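PDB 4PEY: Exo-beta-1,3-glucanase from Streptomyces sp. SirexAA-E, which hydrolyses laminarin and laminarioligosaccharides as a secreted family 55 exo-beta-1,3-glucanase, releasing glucose and laminaribiose. Local coordinates for residues A[129-134]-A[398-403]; A[431-436]-A[453-458]; A[87-92]-A[115-120]. The protein carries 1 engineered substitution. All coordinates share one frame; numbering follows the deposited sequence. Where two conformers were deposited one is given.

How the interactions relate
Interactions 1 and 2 adjoin deep in the protein, their centres about 9 Å apart, and both reach the same glucose of chain B. They share a sheet: strand 399-403 of interaction 1 pairs with strand 429-436 of interaction 2. Interaction 1 joins the two beta-helical halves of this family 55 enzyme through a CH-pi contact and a water, whereas interaction 2 is a parallel strand pair inside the C-terminal half, held by backbone bonds and buried polar side chains. Interaction 3 repeats parallel pairing in the N-terminal half, about 24 Å from interaction 1 between centres; its buried apolar side gives way to partly exposed asparagines and a separate glucose of chain C.

Interaction 1 of 3, residues A[129-134]-A[398-403]; sequences SQAAPF and HTWVWR. With BGC (beta-D-glucopyranose), chain B.
With chi1 at -64° and a bend at chi2, Gln130 carries its CG and amide past NE1 of Trp400, whose own CG stands anti to the backbone N. The amide plane of Gln130 ends within 7° of that of the indole. The backbone of Gln130 has already set its CB over the ring: Gln130 CB lies 3.4 Å from the centroid of the five-membered ring of Trp400, 12° off the normal, a CH-pi contact over the face. Ala131 extends the apolar patch, its CB 3.4 Å from Trp400 CE3, while the opposite face of the indole meets CB of Trp402.

Farther along, Pro133 crosses the imidazole of His398 at about a right angle, with Pro133 CB 3.7 Å from His398 ND1. That nitrogen is hydrogen-bonded to Asp370, and the ring stacks on Tyr157. At its other nitrogen a water in the ring plane lies 2.8 Å from His398 NE2 and accepts a bond from the backbone N of Ala131, so it links the loop to the strand where they make no direct hydrogen bond.

The same two segments reach the bound glucose of chain B from different directions. Gln130 NE2 donates to O2 of the sugar at 3.1 Å and also bonds Gln456, while Trp402 NE1 donates to O3 of the sugar over 3.1 Å through a rather bent bond. Trp400 gives its NE1 to Glu436, another substrate-binding residue, and so acts from the second shell.

A loop from the N-terminal beta-helix thus docks on a strand of the C-terminal one. Apolar contact with Trp400 probably positions Gln130, whose NE2 is engaged both by the sugar and by Gln456, the second-shell partner that steadies it.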
loop_
_atom_site.group_PDB
_atom_site.type_symbol
_atom_site.label_atom_id
_atom_site.label_comp_id
_atom_site.label_asym_id
_atom_site.label_seq_id
_atom_site.Cartn_x
_atom_site.Cartn_y
_atom_site.Cartn_z
ATOM N N SER A 129 5.734 7.121 6.011
ATOM C CA SER A 129 4.404 7.488 5.534
ATOM C C SER A 129 3.924 6.414 4.562
ATOM O O SER A 129 4.059 5.222 4.865
ATOM C CB SER A 129 4.407 8.890 4.933
ATOM O OG SER A 129 4.598 9.812 6.003
ATOM N N GLN A 130 3.355 6.798 3.422
ATOM C CA GLN A 130 2.678 5.812 2.572
ATOM C C GLN A 130 3.617 4.886 1.786
ATOM O O GLN A 130 4.786 5.217 1.539
ATOM C CB GLN A 130 1.721 6.526 1.607
ATOM C CG GLN A 130 0.566 7.264 2.299
ATOM C CD GLN A 130 0.837 8.757 2.488
ATOM O OE1 GLN A 130 1.990 9.200 2.473
ATOM N NE2 GLN A 130 -0.230 9.540 2.647
ATOM N N ALA A 131 3.079 3.723 1.403
ATOM C CA ALA A 131 3.791 2.688 0.644
ATOM C C ALA A 131 5.048 2.223 1.366
ATOM O O ALA A 131 6.123 2.121 0.765
ATOM C CB ALA A 131 4.138 3.176 -0.771
ATOM N N ALA A 132 4.909 1.928 2.653
ATOM C CA ALA A 132 6.053 1.470 3.438
ATOM C C ALA A 132 5.636 0.306 4.338
ATOM O O ALA A 132 5.657 0.414 5.578
ATOM C CB ALA A 132 6.626 2.617 4.261
ATOM N N PRO A 133 5.242 -0.815 3.717
ATOM C CA PRO A 133 4.649 -1.917 4.482
ATOM C C PRO A 133 5.595 -2.609 5.461
ATOM O O PRO A 133 6.801 -2.724 5.238
ATOM C CB PRO A 133 4.211 -2.899 3.387
ATOM C CG PRO A 133 5.150 -2.620 2.248
ATOM C CD PRO A 133 5.320 -1.126 2.275
ATOM N N PHE A 134 4.991 -3.097 6.539
ATOM C CA PHE A 134 5.661 -3.767 7.644
ATOM C C PHE A 134 4.869 -5.067 7.842
ATOM O O PHE A 134 3.782 -5.052 8.436
ATOM C CB PHE A 134 5.628 -2.842 8.870
ATOM C CG PHE A 134 6.559 -3.211 10.005
ATOM C CD1 PHE A 134 7.864 -2.735 10.036
ATOM C CD2 PHE A 134 6.093 -3.935 11.100
ATOM C CE1 PHE A 134 8.716 -3.021 11.104
ATOM C CE2 PHE A 134 6.936 -4.214 12.177
ATOM C CZ PHE A 134 8.252 -3.763 12.169
ATOM N N HIS A 398 -3.444 -3.369 0.921
ATOM C CA HIS A 398 -2.424 -2.310 0.854
ATOM C C HIS A 398 -2.095 -1.836 -0.553
ATOM O O HIS A 398 -1.332 -2.465 -1.298
ATOM C CB HIS A 398 -1.118 -2.696 1.539
ATOM C CG HIS A 398 -0.251 -1.509 1.828
ATOM N ND1 HIS A 398 1.124 -1.576 1.904
ATOM C CD2 HIS A 398 -0.583 -0.214 2.053
ATOM C CE1 HIS A 398 1.601 -0.370 2.174
ATOM N NE2 HIS A 398 0.590 0.471 2.265
ATOM N N THR A 399 -2.686 -0.703 -0.908
ATOM C CA THR A 399 -2.299 0.001 -2.117
ATOM C C THR A 399 -2.124 1.483 -1.792
ATOM O O THR A 399 -2.761 2.004 -0.880
ATOM C CB THR A 399 -3.336 -0.196 -3.251
ATOM O OG1 THR A 399 -2.821 0.348 -4.464
ATOM C CG2 THR A 399 -4.645 0.474 -2.930
ATOM N N TRP A 400 -1.205 2.131 -2.508
ATOM C CA TRP A 400 -1.084 3.585 -2.515
ATOM C C TRP A 400 -1.136 3.999 -3.959
ATOM O O TRP A 400 -0.234 3.669 -4.737
ATOM C CB TRP A 400 0.220 4.077 -1.881
ATOM C CG TRP A 400 0.342 5.601 -1.703
ATOM C CD1 TRP A 400 -0.654 6.488 -1.384
ATOM C CD2 TRP A 400 1.547 6.383 -1.817
ATOM N NE1 TRP A 400 -0.137 7.773 -1.281
ATOM C CE2 TRP A 400 1.210 7.727 -1.538
ATOM C CE3 TRP A 400 2.880 6.070 -2.110
ATOM C CZ2 TRP A 400 2.159 8.750 -1.544
ATOM C CZ3 TRP A 400 3.824 7.096 -2.125
ATOM C CH2 TRP A 400 3.454 8.420 -1.861
ATOM N N VAL A 401 -2.196 4.714 -4.313
ATOM C CA VAL A 401 -2.401 5.170 -5.674
ATOM C C VAL A 401 -2.301 6.687 -5.594
ATOM O O VAL A 401 -3.151 7.340 -4.990
ATOM C CB VAL A 401 -3.761 4.675 -6.226
ATOM C CG1 VAL A 401 -4.006 5.190 -7.635
ATOM C CG2 VAL A 401 -3.801 3.156 -6.192
ATOM N N TRP A 402 -1.247 7.237 -6.192
ATOM C CA TRP A 402 -0.792 8.588 -5.858
ATOM C C TRP A 402 -0.491 9.448 -7.069
ATOM O O TRP A 402 0.477 9.194 -7.791
ATOM C CB TRP A 402 0.461 8.481 -4.981
ATOM C CG TRP A 402 1.104 9.760 -4.469
ATOM C CD1 TRP A 402 0.637 10.576 -3.471
ATOM C CD2 TRP A 402 2.373 10.301 -4.863
ATOM N NE1 TRP A 402 1.534 11.602 -3.232
ATOM C CE2 TRP A 402 2.604 11.457 -4.078
ATOM C CE3 TRP A 402 3.336 9.927 -5.811
ATOM C CZ2 TRP A 402 3.757 12.231 -4.211
ATOM C CZ3 TRP A 402 4.471 10.705 -5.948
ATOM C CH2 TRP A 402 4.675 11.841 -5.147
ATOM N N ARG A 403 -1.320 10.466 -7.292
ATOM C CA ARG A 403 -0.965 11.518 -8.235
ATOM C C ARG A 403 0.012 12.449 -7.510
ATOM O O ARG A 403 -0.308 12.975 -6.440
ATOM C CB ARG A 403 -2.199 12.276 -8.734
ATOM C CG ARG A 403 -1.830 13.493 -9.568
ATOM C CD ARG A 403 -3.026 14.197 -10.202
ATOM N NE ARG A 403 -2.572 15.440 -10.819
ATOM C CZ ARG A 403 -2.696 16.650 -10.282
ATOM N NH1 ARG A 403 -3.321 16.831 -9.122
ATOM N NH2 ARG A 403 -2.203 17.693 -10.919
HETATM C C2 BGC B . 0.380 13.674 1.635
HETATM C C3 BGC B . 1.327 13.059 0.609
HETATM C C4 BGC B . 2.320 14.108 0.134
HETATM C C5 BGC B . 3.057 14.691 1.328
HETATM C C6 BGC B . 4.086 15.719 0.883
HETATM C C1 BGC B . 1.130 14.467 2.708
HETATM O O2 BGC B . -0.397 12.644 2.229
HETATM O O3 BGC B . 0.589 12.586 -0.499
HETATM O O4 BGC B . 3.228 13.551 -0.787
HETATM O O5 BGC B . 2.110 15.326 2.155
HETATM O O6 BGC B . 3.423 16.871 0.416
HETATM O O HOH W 1 0.648 3.174 2.919
#

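Interaction 2 of 3, residues A[431-436]-A[453-458]; sequences TGLFVE and IFYQNA. Engineered in segment 453-458: Ala458 (natural residue Glu). With BGC (beta-D-glucopyranose), chain B.
Glu436 OE2 is gripped from two directions: O2 of the chain B glucose donates to it at 2.6 Å, and Gln456 NE2 at 3.0 Å. The amide comes from above the carboxylate plane, although the carboxylate oxygen lies almost in the plane of the amide. A bend at chi2 (-90°) turns the Gln456 amide across to Glu436. Glu436 OE1 takes the sugar's O3 at 2.6 Å.

Behind this polar end, Phe434 receives Phe454 CE2 over one face, 3.3 Å from Phe434 CZ, the two rings inclined at 45°. On the other face of the sheet Leu433 CG packs 3.6 Å from Tyr455 CD1. The backbones run parallel, as successive rungs of the C-terminal beta-helix, stitched by bonds such as Gln456 N to Leu433 O. Near the end of the pair Asn457 ND2 takes Val435 O at 2.9 Å in place of a backbone donor.

Ala458, an engineered replacement of the glutamate inferred to be the proton donor, sets its CB 3.4 Å from Glu436 OE2. Two neighbouring strands therefore deliver adjoining parts of the active site, where one amide N-H and one indole N-H, that of Trp400, fix the orientation of the Glu436 carboxylate and its two bonds to sugar hydroxyls.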
loop_
_atom_site.group_PDB
_atom_site.type_symbol
_atom_site.label_atom_id
_atom_site.label_comp_id
_atom_site.label_asym_id
_atom_site.label_seq_id
_atom_site.Cartn_x
_atom_site.Cartn_y
_atom_site.Cartn_z
ATOM N N THR A 431 -8.467 -3.584 2.009
ATOM C CA THR A 431 -7.948 -3.415 3.362
ATOM C C THR A 431 -6.665 -2.577 3.302
ATOM O O THR A 431 -5.650 -3.016 2.749
ATOM C CB THR A 431 -7.689 -4.791 4.046
ATOM O OG1 THR A 431 -6.860 -5.614 3.211
ATOM C CG2 THR A 431 -9.005 -5.530 4.287
ATOM N N GLY A 432 -6.708 -1.355 3.835
ATOM C CA GLY A 432 -5.551 -0.474 3.761
ATOM C C GLY A 432 -5.468 0.271 2.439
ATOM O O GLY A 432 -4.508 0.113 1.681
ATOM N N LEU A 433 -6.473 1.101 2.174
ATOM C CA LEU A 433 -6.605 1.793 0.898
ATOM C C LEU A 433 -6.138 3.249 1.009
ATOM O O LEU A 433 -6.711 4.021 1.765
ATOM C CB LEU A 433 -8.062 1.727 0.435
ATOM C CG LEU A 433 -8.483 2.364 -0.889
ATOM C CD1 LEU A 433 -7.798 1.661 -2.035
ATOM C CD2 LEU A 433 -10.006 2.284 -1.042
ATOM N N PHE A 434 -5.090 3.608 0.269
ATOM C CA PHE A 434 -4.525 4.959 0.309
ATOM C C PHE A 434 -4.572 5.522 -1.108
ATOM O O PHE A 434 -3.905 4.984 -1.992
ATOM C CB PHE A 434 -3.061 4.958 0.782
ATOM C CG PHE A 434 -2.816 4.380 2.163
ATOM C CD1 PHE A 434 -2.896 3.013 2.392
ATOM C CD2 PHE A 434 -2.405 5.208 3.209
ATOM C CE1 PHE A 434 -2.632 2.484 3.646
ATOM C CE2 PHE A 434 -2.117 4.693 4.463
ATOM C CZ PHE A 434 -2.228 3.320 4.687
ATOM N N VAL A 435 -5.347 6.578 -1.346
ATOM C CA VAL A 435 -5.486 7.126 -2.701
ATOM C C VAL A 435 -5.530 8.645 -2.627
ATOM O O VAL A 435 -6.345 9.193 -1.877
ATOM C CB VAL A 435 -6.768 6.607 -3.415
ATOM C CG1 VAL A 435 -6.795 7.073 -4.876
ATOM C CG2 VAL A 435 -6.857 5.084 -3.348
ATOM N N GLU A 436 -4.669 9.328 -3.388
ATOM C CA GLU A 436 -4.490 10.783 -3.209
ATOM C C GLU A 436 -4.265 11.619 -4.461
ATOM O O GLU A 436 -3.525 11.215 -5.367
ATOM C CB GLU A 436 -3.296 11.069 -2.298
ATOM C CG GLU A 436 -3.248 10.324 -0.980
ATOM C CD GLU A 436 -2.083 10.809 -0.164
ATOM O OE1 GLU A 436 -0.933 10.453 -0.520
ATOM O OE2 GLU A 436 -2.310 11.598 0.788
ATOM N N ILE A 453 -11.899 -1.420 4.538
ATOM C CA ILE A 453 -11.446 -1.276 5.910
ATOM C C ILE A 453 -10.165 -0.454 5.861
ATOM O O ILE A 453 -9.145 -0.917 5.347
ATOM C CB ILE A 453 -11.209 -2.635 6.590
ATOM C CG1 ILE A 453 -12.513 -3.441 6.632
ATOM C CG2 ILE A 453 -10.674 -2.435 8.014
ATOM C CD1 ILE A 453 -12.318 -4.879 7.041
ATOM N N PHE A 454 -10.278 0.775 6.376
ATOM C CA PHE A 454 -9.287 1.860 6.336
ATOM C C PHE A 454 -9.152 2.541 4.968
ATOM O O PHE A 454 -8.775 1.921 3.970
ATOM C CB PHE A 454 -7.888 1.418 6.786
ATOM C CG PHE A 454 -6.904 2.566 6.821
ATOM C CD1 PHE A 454 -6.731 3.317 7.980
ATOM C CD2 PHE A 454 -6.181 2.917 5.687
ATOM C CE1 PHE A 454 -5.841 4.388 8.007
ATOM C CE2 PHE A 454 -5.305 3.985 5.704
ATOM C CZ PHE A 454 -5.125 4.718 6.866
ATOM N N TYR A 455 -9.414 3.843 4.954
ATOM C CA TYR A 455 -9.179 4.666 3.776
ATOM C C TYR A 455 -8.467 5.942 4.178
ATOM O O TYR A 455 -8.853 6.593 5.156
ATOM C CB TYR A 455 -10.493 5.010 3.068
ATOM C CG TYR A 455 -10.341 5.832 1.802
ATOM C CD1 TYR A 455 -9.542 5.383 0.756
ATOM C CD2 TYR A 455 -11.018 7.046 1.639
ATOM C CE1 TYR A 455 -9.408 6.115 -0.413
ATOM C CE2 TYR A 455 -10.901 7.789 0.461
ATOM C CZ TYR A 455 -10.096 7.318 -0.563
ATOM O OH TYR A 455 -9.962 8.035 -1.736
ATOM N N GLN A 456 -7.425 6.293 3.431
ATOM C CA GLN A 456 -6.764 7.588 3.591
ATOM C C GLN A 456 -6.694 8.288 2.249
ATOM O O GLN A 456 -6.172 7.730 1.274
ATOM C CB GLN A 456 -5.353 7.441 4.174
ATOM C CG GLN A 456 -4.660 8.805 4.451
ATOM C CD GLN A 456 -3.859 9.342 3.271
ATOM O OE1 GLN A 456 -3.053 8.625 2.669
ATOM N NE2 GLN A 456 -4.086 10.615 2.932
ATOM N N ASN A 457 -7.232 9.504 2.200
ATOM C CA ASN A 457 -7.161 10.337 1.016
ATOM C C ASN A 457 -6.693 11.741 1.352
ATOM O O ASN A 457 -6.949 12.241 2.450
ATOM C CB ASN A 457 -8.525 10.419 0.331
ATOM C CG ASN A 457 -8.619 11.589 -0.632
ATOM O OD1 ASN A 457 -9.048 12.689 -0.264
ATOM N ND2 ASN A 457 -8.210 11.361 -1.874
ATOM N N ALA A 458 -5.990 12.366 0.411
ATOM C CA ALA A 458 -5.862 13.818 0.400
ATOM C C ALA A 458 -6.265 14.264 -0.987
ATOM O O ALA A 458 -5.922 13.608 -1.974
ATOM C CB ALA A 458 -4.447 14.275 0.739
HETATM C C2 BGC B . 0.380 13.674 1.635
HETATM C C3 BGC B . 1.327 13.059 0.609
HETATM C C4 BGC B . 2.320 14.108 0.134
HETATM C C5 BGC B . 3.057 14.691 1.328
HETATM C C6 BGC B . 4.086 15.719 0.883
HETATM C C1 BGC B . 1.130 14.467 2.708
HETATM O O2 BGC B . -0.397 12.644 2.229
HETATM O O3 BGC B . 0.589 12.586 -0.499
HETATM O O4 BGC B . 3.228 13.551 -0.787
HETATM O O5 BGC B . 2.110 15.326 2.155
HETATM O O6 BGC B . 3.423 16.871 0.416
#

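Interaction 3 of 3, residues A[87-92]-A[115-120]; sequences TTFNGD and LALNPV. With BGC (beta-D-glucopyranose), chain C.
Asp92 turns its carboxylate back over the 115-120 segment: with chi1 at -63° its CG sits beside its own backbone N, and OD1 accepts from Val120 N at 3.0 Å. The N-H arrives on the syn side, somewhat out of the carboxylate plane, and the bond is fairly straight. Pro119 crosses the carboxylate, its CB 3.5 Å from Asp92 OD2.

The asparagines make a second polar link. Asn118 swings CG anti to its backbone N (chi1 -175°), and this brings Asn118 ND2 within 3.0 Å of Asn90 OD1. The acceptor lies in the plane of the Asn118 amide, but the two amide planes are 76° apart, and Asn90 passes its own ND2 to Asn65.

On the buried side, Phe89 and Leu117 run side by side, with Leu117 CD2 4.0 Å from Phe89 CB. Leu115 crosses obliquely instead, and its CD2 touches both Thr87 CG2, at 3.6 Å, and Phe89 CE1, at 3.9 Å. Phe59 meets the Phe89 ring edge-to-face.

Backbone hydrogen bonds join the parallel strands 87-89 and 116-118, such as Phe89 N to Ala116 O at 2.8 Å. Where the first strand turns a corner, the bond from Gly91 N to Asn118 O is more bent and meets the carbonyl from above its plane.

The pairing joins neighbouring rungs of the N-terminal beta-helix, apolar on the Phe89 and Leu117 side and amide-linked on the other. By holding the backbone N of Val120, Asp92 OD1 joins two residues of a glycan pocket separate from the active site.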
loop_
_atom_site.group_PDB
_atom_site.type_symbol
_atom_site.label_atom_id
_atom_site.label_comp_id
_atom_site.label_asym_id
_atom_site.label_seq_id
_atom_site.Cartn_x
_atom_site.Cartn_y
_atom_site.Cartn_z
ATOM N N THR A 87 14.969 -15.570 11.356
ATOM C CA THR A 87 15.956 -14.554 10.999
ATOM C C THR A 87 15.859 -13.414 11.996
ATOM O O THR A 87 14.956 -12.583 11.907
ATOM C CB THR A 87 15.745 -14.016 9.561
ATOM O OG1 THR A 87 15.541 -15.119 8.668
ATOM C CG2 THR A 87 16.964 -13.236 9.099
ATOM N N THR A 88 16.788 -13.386 12.946
ATOM C CA THR A 88 16.693 -12.475 14.075
ATOM C C THR A 88 17.818 -11.446 14.059
ATOM O O THR A 88 18.991 -11.793 13.904
ATOM C CB THR A 88 16.725 -13.249 15.414
ATOM O OG1 THR A 88 15.588 -14.120 15.493
ATOM C CG2 THR A 88 16.693 -12.286 16.599
ATOM N N PHE A 89 17.444 -10.179 14.203
ATOM C CA PHE A 89 18.406 -9.092 14.368
ATOM C C PHE A 89 18.504 -8.717 15.832
ATOM O O PHE A 89 17.490 -8.361 16.447
ATOM C CB PHE A 89 17.998 -7.819 13.606
ATOM C CG PHE A 89 18.138 -7.889 12.102
ATOM C CD1 PHE A 89 18.467 -9.065 11.448
ATOM C CD2 PHE A 89 17.928 -6.743 11.347
ATOM C CE1 PHE A 89 18.590 -9.097 10.059
ATOM C CE2 PHE A 89 18.041 -6.765 9.968
ATOM C CZ PHE A 89 18.370 -7.942 9.321
ATOM N N ASN A 90 19.704 -8.787 16.396
ATOM C CA ASN A 90 19.976 -8.061 17.620
ATOM C C ASN A 90 20.372 -6.669 17.176
ATOM O O ASN A 90 21.526 -6.398 16.831
ATOM C CB ASN A 90 21.037 -8.766 18.452
ATOM C CG ASN A 90 20.524 -10.066 19.010
ATOM O OD1 ASN A 90 19.399 -10.121 19.523
ATOM N ND2 ASN A 90 21.302 -11.128 18.867
ATOM N N GLY A 91 19.361 -5.810 17.114
ATOM C CA GLY A 91 19.482 -4.530 16.451
ATOM C C GLY A 91 18.157 -4.112 15.850
ATOM O O GLY A 91 17.104 -4.575 16.287
ATOM N N ASP A 92 18.216 -3.250 14.832
ATOM C CA ASP A 92 17.054 -2.489 14.399
ATOM C C ASP A 92 16.885 -2.470 12.886
ATOM O O ASP A 92 17.858 -2.599 12.131
ATOM C CB ASP A 92 17.151 -1.036 14.888
ATOM C CG ASP A 92 17.160 -0.913 16.409
ATOM O OD1 ASP A 92 18.046 -1.504 17.073
ATOM O OD2 ASP A 92 16.286 -0.196 16.942
ATOM N N LEU A 115 11.147 -10.765 9.535
ATOM C CA LEU A 115 12.283 -10.654 10.445
ATOM C C LEU A 115 11.809 -10.575 11.885
ATOM O O LEU A 115 10.722 -10.049 12.160
ATOM C CB LEU A 115 13.121 -9.406 10.139
ATOM C CG LEU A 115 13.862 -9.331 8.807
ATOM C CD1 LEU A 115 14.239 -7.898 8.503
ATOM C CD2 LEU A 115 15.102 -10.207 8.853
ATOM N N ALA A 116 12.637 -11.069 12.803
ATOM C CA ALA A 116 12.451 -10.795 14.226
ATOM C C ALA A 116 13.473 -9.743 14.661
ATOM O O ALA A 116 14.650 -9.820 14.281
ATOM C CB ALA A 116 12.591 -12.066 15.058
ATOM N N LEU A 117 13.019 -8.748 15.420
ATOM C CA LEU A 117 13.880 -7.643 15.843
ATOM C C LEU A 117 13.987 -7.572 17.361
ATOM O O LEU A 117 12.979 -7.640 18.073
ATOM C CB LEU A 117 13.354 -6.305 15.321
ATOM C CG LEU A 117 13.070 -6.209 13.827
ATOM C CD1 LEU A 117 12.540 -4.819 13.509
ATOM C CD2 LEU A 117 14.316 -6.510 13.003
ATOM N N ASN A 118 15.221 -7.438 17.835
ATOM C CA ASN A 118 15.532 -7.216 19.244
ATOM C C ASN A 118 16.181 -5.830 19.347
ATOM O O ASN A 118 17.410 -5.721 19.369
ATOM C CB ASN A 118 16.465 -8.324 19.764
ATOM C CG ASN A 118 16.741 -8.223 21.256
ATOM O OD1 ASN A 118 15.952 -7.657 22.018
ATOM N ND2 ASN A 118 17.865 -8.795 21.684
ATOM N N PRO A 119 15.356 -4.760 19.346
ATOM C CA PRO A 119 15.897 -3.399 19.155
ATOM C C PRO A 119 16.804 -2.943 20.299
ATOM O O PRO A 119 16.530 -3.256 21.466
ATOM C CB PRO A 119 14.639 -2.523 19.054
ATOM C CG PRO A 119 13.560 -3.309 19.719
ATOM C CD PRO A 119 13.888 -4.763 19.473
ATOM N N VAL A 120 17.852 -2.190 19.965
ATOM C CA VAL A 120 18.929 -1.935 20.922
ATOM C C VAL A 120 18.480 -1.141 22.164
ATOM O O VAL A 120 19.006 -1.364 23.253
ATOM C CB VAL A 120 20.132 -1.212 20.238
ATOM C CG1 VAL A 120 19.791 0.216 19.878
ATOM C CG2 VAL A 120 21.364 -1.245 21.134
HETATM C C2 BGC C . 16.962 4.945 15.681
HETATM C C3 BGC C . 16.682 4.448 17.095
HETATM C C4 BGC C . 17.731 3.429 17.544
HETATM C C5 BGC C . 19.142 3.943 17.269
HETATM C C6 BGC C . 20.189 2.867 17.528
HETATM C C1 BGC C . 18.406 5.420 15.586
HETATM O O2 BGC C . 16.077 6.000 15.344
HETATM O O3 BGC C . 15.397 3.878 17.132
HETATM O O4 BGC C . 17.593 3.174 18.928
HETATM O O5 BGC C . 19.264 4.352 15.925
HETATM O O6 BGC C . 21.457 3.460 17.701
#